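Local structure of major capsid protein (Paramecium bursaria Chlorella virus 1, 5TIQ) at residues 56-61 and 169-174; 69-74 and 201-206; 385-390 and 400-405. The protein self-assembles as trimers into the large icosahedral capsid of the virus and carries N-linked glycans added by the host. One frame throughout, in Å; residues are numbered along the deposited sequence.

Contact 1 of 3, residues 56-61 and 169-174; sequences STQISR and YHEVKL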
loop_
_atom_site.group_PDB
_atom_site.type_symbol
_atom_site.label_atom_id
_atom_site.label_comp_id
_atom_site.label_asym_id
_atom_site.label_seq_id
_atom_site.Cartn_x
_atom_site.Cartn_y
_atom_site.Cartn_z
ATOM N N SER A 56 -29.745 -4.061 20.490
ATOM C CA SER A 56 -28.636 -3.794 21.391
ATOM C C SER A 56 -27.967 -5.102 21.787
ATOM O O SER A 56 -28.521 -6.190 21.615
ATOM C CB SER A 56 -29.093 -3.032 22.642
ATOM O OG SER A 56 -29.865 -3.860 23.493
ATOM N N THR A 57 -26.756 -4.973 22.323
ATOM C CA THR A 57 -25.961 -6.110 22.762
ATOM C C THR A 57 -25.167 -5.712 23.996
ATOM O O THR A 57 -24.493 -4.678 23.993
ATOM C CB THR A 57 -25.008 -6.584 21.658
ATOM O OG1 THR A 57 -25.749 -7.270 20.641
ATOM C CG2 THR A 57 -23.949 -7.511 22.224
ATOM N N GLN A 58 -25.256 -6.522 25.046
ATOM C CA GLN A 58 -24.407 -6.375 26.221
ATOM C C GLN A 58 -23.271 -7.385 26.124
ATOM O O GLN A 58 -23.514 -8.598 26.122
ATOM C CB GLN A 58 -25.211 -6.580 27.504
ATOM C CG GLN A 58 -24.399 -6.436 28.779
ATOM C CD GLN A 58 -25.244 -6.620 30.019
ATOM O OE1 GLN A 58 -24.867 -7.339 30.943
ATOM N NE2 GLN A 58 -26.401 -5.967 30.046
ATOM N N ILE A 59 -22.037 -6.883 26.044
ATOM C CA ILE A 59 -20.878 -7.745 25.826
ATOM C C ILE A 59 -20.749 -8.723 26.985
ATOM O O ILE A 59 -20.681 -8.321 28.154
ATOM C CB ILE A 59 -19.603 -6.911 25.659
ATOM C CG1 ILE A 59 -19.794 -5.825 24.597
ATOM C CG2 ILE A 59 -18.428 -7.803 25.296
ATOM C CD1 ILE A 59 -20.067 -6.356 23.216
ATOM N N SER A 60 -20.721 -10.014 26.667
ATOM C CA SER A 60 -20.526 -11.027 27.691
ATOM C C SER A 60 -19.081 -11.009 28.186
ATOM O O SER A 60 -18.157 -10.593 27.483
ATOM C CB SER A 60 -20.884 -12.412 27.150
ATOM O OG SER A 60 -20.087 -12.736 26.023
ATOM N N ARG A 61 -18.891 -11.481 29.413
ATOM C CA ARG A 61 -17.597 -11.391 30.087
ATOM C C ARG A 61 -16.862 -12.729 30.036
ATOM O O ARG A 61 -16.589 -13.371 31.049
ATOM C CB ARG A 61 -17.788 -10.910 31.521
ATOM C CG ARG A 61 -18.528 -9.590 31.602
ATOM C CD ARG A 61 -18.544 -9.034 33.008
ATOM N NE ARG A 61 -18.631 -7.578 32.978
ATOM C CZ ARG A 61 -17.574 -6.774 32.952
ATOM N NH1 ARG A 61 -16.350 -7.284 32.963
ATOM N NH2 ARG A 61 -17.742 -5.460 32.919
ATOM N N TYR A 169 -18.011 -3.620 37.620
ATOM C CA TYR A 169 -19.300 -3.036 37.968
ATOM C C TYR A 169 -19.893 -2.175 36.858
ATOM O O TYR A 169 -20.883 -1.478 37.094
ATOM C CB TYR A 169 -19.183 -2.221 39.255
ATOM C CG TYR A 169 -18.515 -2.965 40.384
ATOM C CD1 TYR A 169 -19.163 -4.010 41.031
ATOM C CD2 TYR A 169 -17.252 -2.597 40.834
ATOM C CE1 TYR A 169 -18.562 -4.688 42.074
ATOM C CE2 TYR A 169 -16.643 -3.266 41.881
ATOM C CZ TYR A 169 -17.303 -4.310 42.497
ATOM O OH TYR A 169 -16.702 -4.980 43.537
ATOM N N HIS A 170 -19.314 -2.199 35.662
ATOM C CA HIS A 170 -19.826 -1.431 34.537
ATOM C C HIS A 170 -20.005 -2.361 33.349
ATOM O O HIS A 170 -19.060 -3.040 32.939
ATOM C CB HIS A 170 -18.888 -0.276 34.168
ATOM C CG HIS A 170 -19.158 0.991 34.920
ATOM N ND1 HIS A 170 -18.462 2.156 34.688
ATOM C CD2 HIS A 170 -20.060 1.277 35.889
ATOM C CE1 HIS A 170 -18.918 3.106 35.484
ATOM N NE2 HIS A 170 -19.886 2.598 36.225
ATOM N N GLU A 171 -21.211 -2.384 32.796
ATOM C CA GLU A 171 -21.464 -3.171 31.603
ATOM C C GLU A 171 -21.084 -2.375 30.361
ATOM O O GLU A 171 -21.174 -1.144 30.332
ATOM C CB GLU A 171 -22.932 -3.593 31.532
ATOM C CG GLU A 171 -23.366 -4.540 32.647
ATOM C CD GLU A 171 -22.638 -5.875 32.613
ATOM O OE1 GLU A 171 -22.254 -6.321 31.510
ATOM O OE2 GLU A 171 -22.456 -6.481 33.690
ATOM N N VAL A 172 -20.641 -3.094 29.335
ATOM C CA VAL A 172 -20.272 -2.509 28.051
ATOM C C VAL A 172 -21.317 -2.942 27.033
ATOM O O VAL A 172 -21.505 -4.142 26.798
ATOM C CB VAL A 172 -18.864 -2.939 27.618
ATOM C CG1 VAL A 172 -18.466 -2.239 26.325
ATOM C CG2 VAL A 172 -17.872 -2.652 28.726
ATOM N N LYS A 173 -21.999 -1.972 26.434
ATOM C CA LYS A 173 -23.112 -2.259 25.546
ATOM C C LYS A 173 -22.924 -1.548 24.214
ATOM O O LYS A 173 -22.280 -0.498 24.132
ATOM C CB LYS A 173 -24.455 -1.851 26.168
ATOM C CG LYS A 173 -24.793 -2.602 27.448
ATOM C CD LYS A 173 -26.161 -2.211 27.967
ATOM C CE LYS A 173 -27.247 -2.656 27.002
ATOM N NZ LYS A 173 -28.612 -2.375 27.528
ATOM N N LEU A 174 -23.481 -2.151 23.169
ATOM C CA LEU A 174 -23.522 -1.570 21.835
ATOM C C LEU A 174 -24.977 -1.442 21.414
ATOM O O LEU A 174 -25.746 -2.400 21.538
ATOM C CB LEU A 174 -22.747 -2.428 20.830
ATOM C CG LEU A 174 -21.226 -2.495 20.969
ATOM C CD1 LEU A 174 -20.676 -3.643 20.147
ATOM C CD2 LEU A 174 -20.602 -1.187 20.522
HETATM O O HOH W 1 -30.816 -2.490 25.910
HETATM O O HOH W 2 -20.523 -5.993 29.579
#
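Ile59 and Leu174 meet through their terminal methyls on the inner face of an antiparallel beta sheet, part of the first jelly-roll domain of this double jelly-roll capsid protein. The evidence is a 4.1 Å approach between Ile59 CD1 and Leu174 CD1. Ile59 sets CG1 beside its backbone N (chi1 -52°), which brings that carbon up against Val172 O, with Val172 CG1 at 4.2 Å from Ile59 CG1. The strands pair antiparallel. Thr57 and Leu174 form a hydrogen-bonded pair in which each N-H meets the other's carbonyl; Ile59 N adds a nearly straight bond to Val172 O (2.9 Å, 164°). On the other face Lys173 crosses Gln58 at a slant, its CG 4.0 Å from Gln58 CB. The lysine chain then bends at chi3, and its NZ reaches a water that Ser56 OG also holds. Strand 54-58 is outermost in its sheet within the chain, while the Lys173 backbone bonds onward to Glu98 of strand 92-99. Past the paired residues, the guanidinium of Arg61 stands almost perpendicular to the Glu171 carboxylate, 82° between planes, and Arg61 NE stays 4.0 Å from Glu171 OE2, beyond a salt bridge. Arg61 NH1 is bound instead by Leu164 O. A second water closes this end: it accepts from Val172 N at 2.9 Å and lies 2.6 Å from Glu171 OE1.

Contact 2 of 3, residues 69-74 and 201-206; sequences IVVEFV and MSVWVD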
loop_
_atom_site.group_PDB
_atom_site.type_symbol
_atom_site.label_atom_id
_atom_site.label_comp_id
_atom_site.label_asym_id
_atom_site.label_seq_id
_atom_site.Cartn_x
_atom_site.Cartn_y
_atom_site.Cartn_z
ATOM N N ILE A 69 -14.469 -6.032 16.851
ATOM C CA ILE A 69 -15.887 -6.372 16.853
ATOM C C ILE A 69 -16.392 -6.284 15.421
ATOM O O ILE A 69 -16.159 -5.283 14.737
ATOM C CB ILE A 69 -16.709 -5.448 17.773
ATOM C CG1 ILE A 69 -16.230 -5.563 19.222
ATOM C CG2 ILE A 69 -18.192 -5.779 17.668
ATOM C CD1 ILE A 69 -17.053 -4.760 20.198
ATOM N N VAL A 70 -17.080 -7.326 14.969
ATOM C CA VAL A 70 -17.575 -7.409 13.603
ATOM C C VAL A 70 -19.062 -7.717 13.652
ATOM O O VAL A 70 -19.494 -8.593 14.411
ATOM C CB VAL A 70 -16.825 -8.478 12.783
ATOM C CG1 VAL A 70 -17.395 -8.575 11.380
ATOM C CG2 VAL A 70 -15.333 -8.167 12.741
ATOM N N VAL A 71 -19.842 -6.995 12.853
ATOM C CA VAL A 71 -21.266 -7.257 12.683
ATOM C C VAL A 71 -21.455 -8.019 11.379
ATOM O O VAL A 71 -20.990 -7.577 10.321
ATOM C CB VAL A 71 -22.080 -5.952 12.678
ATOM C CG1 VAL A 71 -23.557 -6.252 12.448
ATOM C CG2 VAL A 71 -21.877 -5.188 13.980
ATOM N N GLU A 72 -22.107 -9.175 11.458
ATOM C CA GLU A 72 -22.366 -10.009 10.292
ATOM C C GLU A 72 -23.798 -9.797 9.810
ATOM O O GLU A 72 -24.744 -9.876 10.601
ATOM C CB GLU A 72 -22.128 -11.486 10.611
ATOM C CG GLU A 72 -20.671 -11.838 10.874
ATOM C CD GLU A 72 -20.426 -13.336 10.900
ATOM O OE1 GLU A 72 -21.365 -14.093 10.581
ATOM O OE2 GLU A 72 -19.301 -13.756 11.244
ATOM N N PHE A 73 -23.946 -9.517 8.517
ATOM C CA PHE A 73 -25.244 -9.388 7.871
ATOM C C PHE A 73 -25.353 -10.403 6.743
ATOM O O PHE A 73 -24.380 -10.653 6.026
ATOM C CB PHE A 73 -25.450 -7.981 7.295
ATOM C CG PHE A 73 -25.672 -6.917 8.329
ATOM C CD1 PHE A 73 -26.630 -7.075 9.315
ATOM C CD2 PHE A 73 -24.926 -5.748 8.306
ATOM C CE1 PHE A 73 -26.839 -6.088 10.265
ATOM C CE2 PHE A 73 -25.126 -4.757 9.251
ATOM C CZ PHE A 73 -26.085 -4.927 10.233
ATOM N N VAL A 74 -26.542 -10.979 6.585
ATOM C CA VAL A 74 -26.883 -11.795 5.425
ATOM C C VAL A 74 -27.997 -11.080 4.677
ATOM O O VAL A 74 -29.070 -10.835 5.242
ATOM C CB VAL A 74 -27.310 -13.216 5.817
ATOM C CG1 VAL A 74 -27.833 -13.959 4.602
ATOM C CG2 VAL A 74 -26.140 -13.967 6.435
ATOM N N MET A 201 -28.815 -10.850 11.515
ATOM C CA MET A 201 -27.710 -10.136 12.131
ATOM C C MET A 201 -26.994 -11.024 13.138
ATOM O O MET A 201 -27.615 -11.847 13.816
ATOM C CB MET A 201 -28.217 -8.867 12.816
ATOM C CG MET A 201 -27.140 -7.958 13.364
ATOM S SD MET A 201 -27.877 -6.443 13.991
ATOM C CE MET A 201 -26.439 -5.621 14.677
ATOM N N SER A 202 -25.677 -10.852 13.221
ATOM C CA SER A 202 -24.851 -11.566 14.179
ATOM C C SER A 202 -23.725 -10.634 14.604
ATOM O O SER A 202 -23.189 -9.889 13.781
ATOM C CB SER A 202 -24.299 -12.860 13.566
ATOM O OG SER A 202 -23.773 -13.721 14.556
ATOM N N VAL A 203 -23.378 -10.669 15.888
ATOM C CA VAL A 203 -22.355 -9.796 16.453
ATOM C C VAL A 203 -21.272 -10.657 17.089
ATOM O O VAL A 203 -21.569 -11.525 17.919
ATOM C CB VAL A 203 -22.947 -8.814 17.479
ATOM C CG1 VAL A 203 -21.848 -7.964 18.086
ATOM C CG2 VAL A 203 -23.996 -7.934 16.823
ATOM N N TRP A 204 -20.021 -10.409 16.706
ATOM C CA TRP A 204 -18.890 -11.198 17.172
ATOM C C TRP A 204 -17.838 -10.281 17.775
ATOM O O TRP A 204 -17.459 -9.276 17.165
ATOM C CB TRP A 204 -18.290 -12.019 16.030
ATOM C CG TRP A 204 -19.227 -13.054 15.506
ATOM C CD1 TRP A 204 -20.263 -12.859 14.639
ATOM C CD2 TRP A 204 -19.225 -14.449 15.824
ATOM N NE1 TRP A 204 -20.903 -14.050 14.392
ATOM C CE2 TRP A 204 -20.284 -15.041 15.110
ATOM C CE3 TRP A 204 -18.428 -15.255 16.644
ATOM C CZ2 TRP A 204 -20.568 -16.402 15.190
ATOM C CZ3 TRP A 204 -18.713 -16.607 16.723
ATOM C CH2 TRP A 204 -19.773 -17.166 15.999
ATOM N N VAL A 205 -17.370 -10.631 18.970
ATOM C CA VAL A 205 -16.374 -9.853 19.696
ATOM C C VAL A 205 -15.159 -10.738 19.935
ATOM O O VAL A 205 -15.294 -11.872 20.408
ATOM C CB VAL A 205 -16.933 -9.319 21.027
ATOM C CG1 VAL A 205 -15.857 -8.571 21.798
ATOM C CG2 VAL A 205 -18.137 -8.429 20.774
ATOM N N ASP A 206 -13.977 -10.217 19.610
ATOM C CA ASP A 206 -12.726 -10.924 19.848
ATOM C C ASP A 206 -12.245 -10.643 21.266
ATOM O O ASP A 206 -12.096 -9.483 21.661
ATOM C CB ASP A 206 -11.661 -10.509 18.832
ATOM C CG ASP A 206 -11.894 -11.117 17.459
ATOM O OD1 ASP A 206 -13.063 -11.370 17.102
ATOM O OD2 ASP A 206 -10.901 -11.354 16.742
#
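Val70 with Trp204 and Glu72 with Ser202 are the hydrogen-bonded pairs of two antiparallel jelly-roll strands, whose axes approach to 4.6 Å. Each pair exchanges two backbone bonds, the straightest being Glu72 N to Ser202 O (2.7 Å, 171°). CA-H groups of Val71, between these pairs, and of Ile69 and Met201, beyond them, also approach carbonyl oxygens across the gap.

Apolar packing fills the face bearing Ile69, Val71, Phe73, Met201, Val203 and Val205. Ile69 CG1 lies 3.8 Å from Val205 CG2, the two side chains running alongside in one direction. Met201 is fully extended, its CG opposite its own backbone N (chi1 -174°), which carries CG to 3.6 Å from Phe73 CE1 and CE to 3.7 Å from Val71 CG1. Its SD sits 5.1 Å from the Phe73 ring centroid, an oblique Met-aromatic contact, while Val71 CG1 covers one face of that ring near its rim.

The reverse face, which Val70 shares, carries Glu72, Ser202 and Trp204. The Glu72 carboxylate slants across the Trp204 ring, planes 24° apart, with OE2 3.5 Å from Trp204 NE1. Two arginines hold it by salt bridges, Arg145 at OE1 and Arg328 of the second subunit at OE2; the latter also makes a cation-pi contact with Trp204.

Strands 143-149 and 36-42 flank the pair, the apolar face packs on Leu174, Phe176 and Leu178 of strand 172-178, and the polar face meets the second subunit.

Contact 3 of 3, residues 385-390 and 400-405; sequences CSIDAT and ETVTAN. With HG (mercury (II) ion), chain L; BGC (beta-D-glucopyranose), chain F; BGC (beta-D-glucopyranose), chain E; GLA (alpha-D-galactopyranose), chain C.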
loop_
_atom_site.group_PDB
_atom_site.type_symbol
_atom_site.label_atom_id
_atom_site.label_comp_id
_atom_site.label_asym_id
_atom_site.label_seq_id
_atom_site.Cartn_x
_atom_site.Cartn_y
_atom_site.Cartn_z
ATOM N N CYS A 385 -23.102 26.195 -10.408
ATOM C CA CYS A 385 -23.620 24.963 -11.006
ATOM C C CYS A 385 -24.415 25.306 -12.267
ATOM O O CYS A 385 -25.646 25.259 -12.311
ATOM C CB CYS A 385 -24.468 24.198 -10.001
ATOM S SG CYS A 385 -25.543 25.244 -8.991
ATOM N N SER A 386 -23.671 25.646 -13.319
ATOM C CA SER A 386 -24.257 26.074 -14.579
ATOM C C SER A 386 -23.951 25.138 -15.739
ATOM O O SER A 386 -24.334 25.442 -16.874
ATOM C CB SER A 386 -23.784 27.493 -14.925
ATOM O OG SER A 386 -22.370 27.554 -15.008
ATOM N N ILE A 387 -23.276 24.017 -15.498
ATOM C CA ILE A 387 -22.939 23.086 -16.568
ATOM C C ILE A 387 -24.137 22.196 -16.855
ATOM O O ILE A 387 -24.800 21.703 -15.934
ATOM C CB ILE A 387 -21.706 22.246 -16.190
ATOM C CG1 ILE A 387 -20.495 23.142 -15.941
ATOM C CG2 ILE A 387 -21.397 21.226 -17.278
ATOM C CD1 ILE A 387 -19.270 22.370 -15.500
ATOM N N ASP A 388 -24.414 21.978 -18.139
ATOM C CA ASP A 388 -25.461 21.051 -18.552
ATOM C C ASP A 388 -25.020 19.632 -18.216
ATOM O O ASP A 388 -24.161 19.062 -18.898
ATOM C CB ASP A 388 -25.740 21.214 -20.045
ATOM C CG ASP A 388 -26.842 20.290 -20.554
ATOM O OD1 ASP A 388 -27.382 19.480 -19.769
ATOM O OD2 ASP A 388 -27.188 20.392 -21.750
ATOM N N ALA A 389 -25.612 19.058 -17.165
ATOM C CA ALA A 389 -25.226 17.723 -16.721
ATOM C C ALA A 389 -25.535 16.651 -17.758
ATOM O O ALA A 389 -24.904 15.589 -17.738
ATOM C CB ALA A 389 -25.920 17.388 -15.401
ATOM N N THR A 390 -26.490 16.896 -18.656
ATOM C CA THR A 390 -26.822 15.916 -19.683
ATOM C C THR A 390 -25.848 15.930 -20.855
ATOM O O THR A 390 -25.956 15.068 -21.735
ATOM C CB THR A 390 -28.241 16.151 -20.209
ATOM O OG1 THR A 390 -28.319 17.443 -20.822
ATOM C CG2 THR A 390 -29.251 16.076 -19.079
ATOM N N GLU A 400 -12.673 25.738 -13.812
ATOM C CA GLU A 400 -12.447 25.286 -12.441
ATOM C C GLU A 400 -13.633 25.588 -11.532
ATOM O O GLU A 400 -14.003 24.756 -10.694
ATOM C CB GLU A 400 -11.176 25.925 -11.883
ATOM C CG GLU A 400 -10.680 25.274 -10.602
ATOM C CD GLU A 400 -9.577 26.063 -9.923
ATOM O OE1 GLU A 400 -9.009 26.976 -10.556
ATOM O OE2 GLU A 400 -9.277 25.769 -8.747
ATOM N N THR A 401 -14.235 26.770 -11.667
ATOM C CA THR A 401 -15.184 27.276 -10.684
ATOM C C THR A 401 -16.639 27.023 -11.071
ATOM O O THR A 401 -17.535 27.691 -10.542
ATOM C CB THR A 401 -14.958 28.770 -10.451
ATOM O OG1 THR A 401 -15.162 29.483 -11.678
ATOM C CG2 THR A 401 -13.540 29.016 -9.960
ATOM N N VAL A 402 -16.895 26.080 -11.977
ATOM C CA VAL A 402 -18.255 25.700 -12.339
ATOM C C VAL A 402 -18.407 24.194 -12.174
ATOM O O VAL A 402 -17.432 23.441 -12.186
ATOM C CB VAL A 402 -18.622 26.124 -13.778
ATOM C CG1 VAL A 402 -18.710 27.638 -13.879
ATOM C CG2 VAL A 402 -17.604 25.580 -14.765
ATOM N N THR A 403 -19.656 23.762 -12.007
ATOM C CA THR A 403 -19.970 22.348 -11.855
ATOM C C THR A 403 -21.328 22.075 -12.488
ATOM O O THR A 403 -21.993 22.982 -12.997
ATOM C CB THR A 403 -19.953 21.923 -10.382
ATOM O OG1 THR A 403 -20.186 20.512 -10.287
ATOM C CG2 THR A 403 -21.029 22.665 -9.598
ATOM N N ALA A 404 -21.738 20.811 -12.450
ATOM C CA ALA A 404 -22.987 20.401 -13.076
ATOM C C ALA A 404 -24.185 20.952 -12.312
ATOM O O ALA A 404 -24.173 21.063 -11.083
ATOM C CB ALA A 404 -23.073 18.878 -13.155
ATOM N N ASN A 405 -25.244 21.275 -13.060
ATOM C CA ASN A 405 -26.429 21.881 -12.465
ATOM C C ASN A 405 -27.153 20.941 -11.507
ATOM O O ASN A 405 -27.956 21.407 -10.692
ATOM C CB ASN A 405 -27.385 22.358 -13.563
ATOM C CG ASN A 405 -28.002 21.214 -14.350
ATOM O OD1 ASN A 405 -27.325 20.254 -14.725
ATOM N ND2 ASN A 405 -29.302 21.317 -14.598
HETATM HG HG HG L . -27.754 25.034 -10.470
HETATM C C2 BGC F . -31.209 20.306 -15.507
HETATM C C3 BGC F . -31.825 19.634 -16.730
HETATM C C4 BGC F . -31.446 20.311 -18.044
HETATM C C5 BGC F . -29.969 20.654 -18.087
HETATM C C6 BGC F . -29.695 21.526 -19.304
HETATM C C1 BGC F . -29.733 20.563 -15.763
HETATM O O2 BGC F . -31.337 19.444 -14.373
HETATM O O3 BGC F . -33.253 19.703 -16.637
HETATM O O4 BGC F . -31.703 19.424 -19.132
HETATM O O5 BGC F . -29.576 21.364 -16.922
HETATM O O6 BGC F . -30.463 22.729 -19.200
HETATM C C2 BGC E . -18.825 24.266 -21.160
HETATM C C3 BGC E . -19.638 25.210 -22.052
HETATM C C4 BGC E . -21.113 25.022 -21.764
HETATM C C5 BGC E . -21.378 25.286 -20.292
HETATM C C6 BGC E . -22.858 25.118 -19.963
HETATM C C1 BGC E . -19.198 24.497 -19.681
HETATM O O2 BGC E . -17.435 24.516 -21.364
HETATM O O3 BGC E . -19.413 24.886 -23.440
HETATM O O4 BGC E . -21.879 25.931 -22.562
HETATM O O5 BGC E . -20.610 24.394 -19.488
HETATM O O6 BGC E . -23.248 23.757 -20.175
HETATM C C1 GLA C . -31.804 14.662 -25.298
HETATM C C2 GLA C . -31.343 16.063 -24.919
HETATM C C3 GLA C . -30.471 16.024 -23.671
HETATM C C4 GLA C . -31.171 15.252 -22.561
HETATM C C5 GLA C . -31.639 13.893 -23.064
HETATM C C6 GLA C . -32.391 13.136 -21.977
HETATM O O2 GLA C . -30.603 16.637 -26.003
HETATM O O3 GLA C . -30.202 17.360 -23.231
HETATM O O4 GLA C . -32.298 16.003 -22.094
HETATM O O5 GLA C . -32.490 14.069 -24.196
HETATM O O6 GLA C . -32.795 11.857 -22.477
#
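Asn405 and Ala389 meet where the amide oxygen of the glycosylated asparagine accepts a hydrogen bond from a backbone N-H: Ala389 N to Asn405 OD1 is 3.2 Å, the donor lying 35° above the carbonyl plane. Asn405 CG stands between its backbone N and carbonyl carbon (chi1 68°), a torsion that brings OD1 back over residues 387-389 while ND2 points outward, bonded covalently to C1 of a glucose. Asn405 N to Ile387 O at 2.9 Å holds the backbone at this residue, and Ile387 N to Thr403 O at 3.0 Å continues the pairing. They make one parallel bridge, Ile387 with Ala404, between short segments that cross at 75°, in a beta-alpha-beta unit completed by helix 392-395.

Around these bonds, Ile387 CD1 meets Val402 CG2 at 3.7 Å, the side chains crossing at about a right angle, and the Ala389 and Ala404 methyls touch. Farther out, Asp388 OD1 accepts from Thr390 N, an Asx turn, and the Asp388 carboxylate lies beside C6 of the Asn405-linked glucose. Asp388 N donates to O6 of a second glucose, and Thr390 OG1 accepts from a galactose. At the other end a mercury ion is bound by Cys385 SG at 2.7 Å and by Cys385 O.

The OD1 end of the amide is tied back to the protein by Ala389 N; this probably limits rotation of the amide and so biases the direction in which the first glucose leaves.

Overall arrangement
Contacts 1 and 2 belong to the N-terminal jelly roll and touch: Ile59 packs on Val205 and Leu174 on Ile69, so the two sheets face each other through their apolar sides. Contact 2 is the buried one, with eight of ten touching residues enclosed and its polar face turned to another subunit. Contact 1, at the edge of its sheet, is only partly buried and has waters bridging it, one beside the paired strands and one where pairing ends. Contact 3 lies across the chain's centre, about 43 Å from contact 2 between centres. It joins chain-neighbouring elements in parallel; sugars join protein partners around it, and Glu400 reaches Arg145 of another subunit, the residue that in its own chain pairs with Glu72.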